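Local coordinates for hypothetical protein ST1444 (Sulfolobus tokodaii, PDB 2EO0) that probably resolves Holliday junctions in recombination, cutting four-way DNA with paired nicks in opposing strands in a magnesium-dependent reaction, at residues I68-K72 with E73-G77; M126-E129 with D130-R133. One frame throughout, in Å; residues are numbered along the deposited sequence.

Contact 1: I68-K72 with E73-G77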
ATOM      1  N   ILE A  68     -27.235  -0.948  -0.183  1.00 43.74           N
ATOM      2  CA  ILE A  68     -26.109  -1.574   0.499  1.00 41.99           C
ATOM      3  C   ILE A  68     -25.714  -0.606   1.603  1.00 39.66           C
ATOM      4  O   ILE A  68     -25.451   0.568   1.339  1.00 39.65           O
ATOM      5  CB  ILE A  68     -24.882  -1.728  -0.403  1.00 46.23           C
ATOM      6  CG1 ILE A  68     -25.261  -2.483  -1.675  1.00 48.58           C
ATOM      7  CG2 ILE A  68     -23.775  -2.431   0.367  1.00 43.10           C
ATOM      8  CD1 ILE A  68     -24.109  -2.643  -2.664  1.00 51.55           C
ATOM      9  N   TYR A  69     -25.652  -1.106   2.829  1.00 44.67           N
ATOM     10  CA  TYR A  69     -25.317  -0.284   3.975  1.00 38.99           C
ATOM     11  C   TYR A  69     -23.949  -0.591   4.529  1.00 39.56           C
ATOM     12  O   TYR A  69     -23.568  -1.745   4.662  1.00 39.04           O
ATOM     13  CB  TYR A  69     -26.351  -0.502   5.080  1.00 38.31           C
ATOM     14  CG  TYR A  69     -27.656   0.218   4.845  1.00 47.86           C
ATOM     15  CD1 TYR A  69     -27.789   1.575   5.152  1.00 60.25           C
ATOM     16  CD2 TYR A  69     -28.760  -0.447   4.309  1.00 48.90           C
ATOM     17  CE1 TYR A  69     -28.996   2.258   4.930  1.00 57.95           C
ATOM     18  CE2 TYR A  69     -29.973   0.224   4.082  1.00 59.44           C
ATOM     19  CZ  TYR A  69     -30.082   1.576   4.396  1.00 64.33           C
ATOM     20  OH  TYR A  69     -31.270   2.249   4.188  1.00 70.57           O
ATOM     21  N   ILE A  70     -23.202   0.455   4.851  1.00 41.00           N
ATOM     22  CA  ILE A  70     -21.901   0.273   5.459  1.00 37.70           C
ATOM     23  C   ILE A  70     -21.895   1.103   6.738  1.00 32.67           C
ATOM     24  O   ILE A  70     -22.262   2.273   6.732  1.00 34.50           O
ATOM     25  CB  ILE A  70     -20.793   0.717   4.523  1.00 53.53           C
ATOM     26  CG1 ILE A  70     -19.436   0.495   5.190  1.00 48.11           C
ATOM     27  CG2 ILE A  70     -21.006   2.163   4.147  1.00 68.80           C
ATOM     28  CD1 ILE A  70     -18.269   0.612   4.248  1.00 62.20           C
ATOM     29  N   GLU A  71     -21.511   0.460   7.835  1.00 33.97           N
ATOM     30  CA  GLU A  71     -21.465   1.063   9.169  1.00 32.56           C
ATOM     31  C   GLU A  71     -20.601   2.318   9.280  1.00 38.66           C
ATOM     32  O   GLU A  71     -19.451   2.361   8.816  1.00 34.19           O
ATOM     33  CB  GLU A  71     -21.003   0.002  10.171  1.00 32.88           C
ATOM     34  CG  GLU A  71     -21.150   0.370  11.636  1.00 35.09           C
ATOM     35  CD  GLU A  71     -19.979   1.164  12.154  1.00 35.00           C
ATOM     36  OE1 GLU A  71     -18.830   0.740  11.927  1.00 40.18           O
ATOM     37  OE2 GLU A  71     -20.202   2.203  12.798  1.00 37.13           O
ATOM     38  N   LYS A  72     -21.178   3.327   9.924  1.00 30.34           N
ATOM     39  CA  LYS A  72     -20.564   4.633  10.123  1.00 33.25           C
ATOM     40  C   LYS A  72     -19.090   4.667  10.545  1.00 38.95           C
ATOM     41  O   LYS A  72     -18.243   5.241   9.840  1.00 36.65           O
ATOM     42  CB  LYS A  72     -21.407   5.405  11.134  1.00 32.40           C
ATOM     43  CG  LYS A  72     -20.898   6.770  11.519  1.00 33.43           C
ATOM     44  CD  LYS A  72     -21.609   7.235  12.784  1.00 40.48           C
ATOM     45  CE  LYS A  72     -21.207   8.654  13.186  1.00 57.41           C
ATOM     46  NZ  LYS A  72     -19.744   8.782  13.506  1.00 58.32           N
ATOM     47  N   GLU A  73     -18.791   4.068  11.697  1.00 34.11           N
ATOM     48  CA  GLU A  73     -17.442   4.055  12.232  1.00 30.59           C
ATOM     49  C   GLU A  73     -16.450   3.330  11.346  1.00 36.75           C
ATOM     50  O   GLU A  73     -15.300   3.746  11.236  1.00 45.26           O
ATOM     51  CB  GLU A  73     -17.438   3.457  13.644  1.00 37.62           C
ATOM     52  CG  GLU A  73     -17.670   4.507  14.738  1.00 36.31           C
ATOM     53  CD  GLU A  73     -17.870   3.924  16.140  1.00 45.51           C
ATOM     54  OE1 GLU A  73     -17.260   2.888  16.502  1.00 36.41           O
ATOM     55  OE2 GLU A  73     -18.636   4.543  16.902  1.00 46.69           O
ATOM     56  N   GLN A  74     -16.889   2.246  10.715  1.00 39.25           N
ATOM     57  CA  GLN A  74     -16.029   1.495   9.822  1.00 34.15           C
ATOM     58  C   GLN A  74     -15.762   2.292   8.547  1.00 41.74           C
ATOM     59  O   GLN A  74     -14.647   2.286   8.027  1.00 45.20           O
ATOM     60  CB  GLN A  74     -16.666   0.151   9.467  1.00 41.54           C
ATOM     61  CG  GLN A  74     -16.090  -0.490   8.192  1.00 45.89           C
ATOM     62  CD  GLN A  74     -16.573  -1.911   7.991  1.00 38.48           C
ATOM     63  OE1 GLN A  74     -17.328  -2.204   7.069  1.00 39.25           O
ATOM     64  NE2 GLN A  74     -16.138  -2.800   8.866  1.00 39.49           N
ATOM     65  N   ALA A  75     -16.780   2.984   8.051  1.00 38.81           N
ATOM     66  CA  ALA A  75     -16.634   3.761   6.835  1.00 37.62           C
ATOM     67  C   ALA A  75     -15.747   4.962   7.062  1.00 33.38           C
ATOM     68  O   ALA A  75     -14.922   5.300   6.220  1.00 43.97           O
ATOM     69  CB  ALA A  75     -17.989   4.212   6.320  1.00 28.25           C
ATOM     70  N   GLU A  76     -15.920   5.625   8.189  1.00 36.79           N
ATOM     71  CA  GLU A  76     -15.111   6.794   8.454  1.00 35.68           C
ATOM     72  C   GLU A  76     -13.667   6.392   8.729  1.00 38.71           C
ATOM     73  O   GLU A  76     -12.744   7.128   8.379  1.00 36.96           O
ATOM     74  CB  GLU A  76     -15.712   7.590   9.614  1.00 42.02           C
ATOM     75  CG  GLU A  76     -17.099   8.119   9.277  1.00 42.12           C
ATOM     76  CD  GLU A  76     -17.768   8.844  10.426  1.00 46.12           C
ATOM     77  OE1 GLU A  76     -17.441   8.554  11.599  1.00 50.10           O
ATOM     78  OE2 GLU A  76     -18.636   9.696  10.156  1.00 40.38           O
ATOM     79  N   GLY A  77     -13.480   5.213   9.322  1.00 37.18           N
ATOM     80  CA  GLY A  77     -12.145   4.704   9.606  1.00 32.05           C
ATOM     81  C   GLY A  77     -11.333   4.375   8.347  1.00 34.54           C
ATOM     82  O   GLY A  77     -10.241   4.904   8.160  1.00 40.11           O
TER

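Contact 2: M126-E129 with D130-R133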
ATOM      1  N   MET A 126     -18.421  -0.587 -12.092  1.00 45.03           N
ATOM      2  CA  MET A 126     -17.466  -1.191 -13.006  1.00 47.37           C
ATOM      3  C   MET A 126     -17.036  -2.583 -12.604  1.00 40.16           C
ATOM      4  O   MET A 126     -17.172  -2.984 -11.454  1.00 44.79           O
ATOM      5  CB  MET A 126     -16.241  -0.282 -13.176  1.00 48.48           C
ATOM      6  CG  MET A 126     -15.305  -0.184 -12.005  1.00 46.17           C
ATOM      7  SD  MET A 126     -14.598   1.505 -11.901  1.00 54.77           S
ATOM      8  CE  MET A 126     -13.179   1.429 -12.905  1.00 47.88           C
ATOM      9  N   GLU A 127     -16.561  -3.343 -13.583  1.00 39.37           N
ATOM     10  CA  GLU A 127     -16.069  -4.681 -13.308  1.00 37.96           C
ATOM     11  C   GLU A 127     -14.586  -4.562 -13.092  1.00 32.89           C
ATOM     12  O   GLU A 127     -14.020  -3.486 -13.253  1.00 37.22           O
ATOM     13  CB  GLU A 127     -16.346  -5.620 -14.464  1.00 47.10           C
ATOM     14  CG  GLU A 127     -17.810  -5.754 -14.772  1.00 46.96           C
ATOM     15  CD  GLU A 127     -18.068  -6.906 -15.699  1.00 61.03           C
ATOM     16  OE1 GLU A 127     -17.848  -8.068 -15.265  1.00 59.88           O
ATOM     17  OE2 GLU A 127     -18.479  -6.645 -16.855  1.00 56.75           O
ATOM     18  N   LEU A 128     -13.961  -5.659 -12.704  1.00 33.36           N
ATOM     19  CA  LEU A 128     -12.537  -5.658 -12.433  1.00 33.94           C
ATOM     20  C   LEU A 128     -11.755  -5.037 -13.585  1.00 37.02           C
ATOM     21  O   LEU A 128     -10.952  -4.118 -13.392  1.00 40.11           O
ATOM     22  CB  LEU A 128     -12.074  -7.088 -12.173  1.00 38.65           C
ATOM     23  CG  LEU A 128     -10.748  -7.314 -11.436  1.00 33.96           C
ATOM     24  CD1 LEU A 128     -10.434  -6.185 -10.471  1.00 41.91           C
ATOM     25  CD2 LEU A 128     -10.861  -8.616 -10.703  1.00 30.17           C
ATOM     26  N   GLU A 129     -12.020  -5.526 -14.787  1.00 36.96           N
ATOM     27  CA  GLU A 129     -11.347  -5.037 -15.969  1.00 36.11           C
ATOM     28  C   GLU A 129     -11.527  -3.540 -16.148  1.00 38.11           C
ATOM     29  O   GLU A 129     -10.649  -2.877 -16.694  1.00 46.69           O
ATOM     30  CB  GLU A 129     -11.857  -5.773 -17.194  1.00 41.13           C
ATOM     31  CG  GLU A 129     -10.735  -6.196 -18.118  1.00 63.81           C
ATOM     32  CD  GLU A 129      -9.717  -7.093 -17.420  1.00 70.34           C
ATOM     33  OE1 GLU A 129     -10.077  -8.252 -17.069  1.00 60.60           O
ATOM     34  OE2 GLU A 129      -8.566  -6.625 -17.225  1.00 64.14           O
ATOM     35  N   ASP A 130     -12.654  -3.003 -15.705  1.00 31.94           N
ATOM     36  CA  ASP A 130     -12.877  -1.566 -15.823  1.00 39.78           C
ATOM     37  C   ASP A 130     -12.088  -0.868 -14.732  1.00 41.08           C
ATOM     38  O   ASP A 130     -11.518   0.210 -14.944  1.00 39.60           O
ATOM     39  CB  ASP A 130     -14.363  -1.224 -15.677  1.00 41.79           C
ATOM     40  CG  ASP A 130     -15.235  -1.972 -16.670  1.00 50.35           C
ATOM     41  OD1 ASP A 130     -15.109  -1.720 -17.882  1.00 46.10           O
ATOM     42  OD2 ASP A 130     -16.042  -2.827 -16.235  1.00 63.01           O
ATOM     43  N   LEU A 131     -12.056  -1.482 -13.555  1.00 40.17           N
ATOM     44  CA  LEU A 131     -11.314  -0.890 -12.459  1.00 41.59           C
ATOM     45  C   LEU A 131      -9.889  -0.756 -12.928  1.00 42.67           C
ATOM     46  O   LEU A 131      -9.264   0.286 -12.753  1.00 41.81           O
ATOM     47  CB  LEU A 131     -11.351  -1.764 -11.206  1.00 43.85           C
ATOM     48  CG  LEU A 131     -10.600  -1.148 -10.015  1.00 42.74           C
ATOM     49  CD1 LEU A 131     -11.140   0.252  -9.719  1.00 37.11           C
ATOM     50  CD2 LEU A 131     -10.744  -2.028  -8.805  1.00 40.88           C
ATOM     51  N   VAL A 132      -9.404  -1.828 -13.544  1.00 37.96           N
ATOM     52  CA  VAL A 132      -8.049  -1.877 -14.050  1.00 39.82           C
ATOM     53  C   VAL A 132      -7.797  -0.813 -15.109  1.00 45.44           C
ATOM     54  O   VAL A 132      -6.821  -0.074 -15.002  1.00 49.73           O
ATOM     55  CB  VAL A 132      -7.727  -3.279 -14.612  1.00 39.89           C
ATOM     56  CG1 VAL A 132      -6.392  -3.274 -15.325  1.00 27.44           C
ATOM     57  CG2 VAL A 132      -7.695  -4.274 -13.473  1.00 28.94           C
ATOM     58  N   ARG A 133      -8.662  -0.716 -16.118  1.00 40.34           N
ATOM     59  CA  ARG A 133      -8.462   0.304 -17.149  1.00 45.26           C
ATOM     60  C   ARG A 133      -8.376   1.677 -16.498  1.00 45.16           C
ATOM     61  O   ARG A 133      -7.544   2.519 -16.875  1.00 42.17           O
ATOM     62  CB  ARG A 133      -9.604   0.304 -18.171  1.00 43.49           C
ATOM     63  CG  ARG A 133      -9.492  -0.795 -19.220  1.00 57.99           C
ATOM     64  CD  ARG A 133     -10.656  -0.770 -20.217  1.00 68.97           C
ATOM     65  NE  ARG A 133     -10.540  -1.831 -21.222  1.00 82.91           N
ATOM     66  CZ  ARG A 133     -11.407  -2.034 -22.217  1.00 90.87           C
ATOM     67  NH1 ARG A 133     -12.476  -1.249 -22.362  1.00 86.46           N
ATOM     68  NH2 ARG A 133     -11.210  -3.034 -23.069  1.00 89.58           N
TER

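Contact 1: I68-K72 with E73-G77
This is a local N-cap contact: Glu-71, the N-cap residue, holds the amides of Glu-73 and Gln-74 where strand 68-70 gives way to helix 72-85. Glu-71 OE1 accepts from Gln-74 N at 2.7 Å, and Glu-71 OE2 from Glu-73 N at 2.6 Å. Both donors come from above the carboxylate plane, 43° and 49° out of it. The bend at chi2 (-85°) folds the acid back over these amides. The first helical turn then closes with Ala-75 N on Glu-71 O at 2.8 Å. On the strand side, Ile-70 CG1 lies 4.1 Å from Ala-75 CB, and both side chains touch Tyr-115 of strand 115-117.

From the first residue of the helix, Lys-72 NZ reaches one turn on to Glu-76 OE1 at 3.0 Å, on its syn side but tilted out of the carboxylate plane, a salt bridge between positions i and i+4. Glu-76 OE2 also bonds Tyr-115 OH. With an alanine in place of Glu-76, the Lys-72 ammonium would probably lose this mate and Tyr-115 OH its carboxylate partner. The negative charge of Glu-71 would suit the helix dipole, and its two bonds satisfy amides without an earlier helical carbonyl.

Contact 2: M126-E129 with D130-R133
The carboxylate of Asp-130 meets the backbone of Glu-127 with its edge. Glu-127 N donates to the anti lone pair of Asp-130 OD2 at 2.8 Å, with an N-H...O angle of 159°. Two methylene carbons sit off opposite sides of the carboxylate plane: Glu-127 CB, 3.3 Å from Asp-130 OD2, and Met-126 CB, farther from that oxygen. The carboxylate of Glu-127 does not stack on that of Asp-130. The two planes are 49° apart, and Glu-127 OE2 stays 4.6 Å from Asp-130 OD2. Asp-130 CG lies anti to the carbonyl carbon (chi1 -56°), which turns the acid back toward the start of the helix.

The side chains of Met-126 and Asp-130 run antiparallel alongside each other, with Met-126 CB within 3.3 Å of Asp-130 CB. Met-126 CG passes 3.8 Å from Leu-131 N. The modelled position of the Met-126 methyl is doubtful, but the chain runs toward Leu-131. Both residues also touch Phe-101 of strand 98-103, and Met-126 shares a backbone hydrogen bond with it.

Behind the cap, Leu-131 N bonds Glu-127 O at 2.8 Å, and Val-132 N bonds Leu-128 O in the next step. The negative charges here would probably interact favourably with the helix dipole, which may offset the repulsion between the Glu-127 and Asp-130 carboxylates. With Glu-127 as N-cap and Asp-130 three residues on, the Asp-to-backbone bond is one half of a capping box. Met-126, just before the cap, and Leu-131 occupy the positions of a hydrophobic staple, although the doubtful methyl leaves their direct contact uncertain.

Contact 1 and contact 2 each lie at the start of a helix, 72-85 and 128-143 respectively. They come in series along the chain. Their centres are 24 Å apart, on opposite sides of the chain's centre, and their nearest atoms are about 11 Å apart, so they do not touch. Contact 1 leads out of strand 68-70 of the small antiparallel sheet. Contact 2 rests on strand 98-103, an outermost strand of the five-stranded mixed sheet. Contact 1 is nearer the probable magnesium site: the side chain of Gln-74 is about 4 Å from that of Glu-58. Contact 2 opens the C-terminal helix, with the side chain of Leu-128 about 10 Å from that of Glu-15.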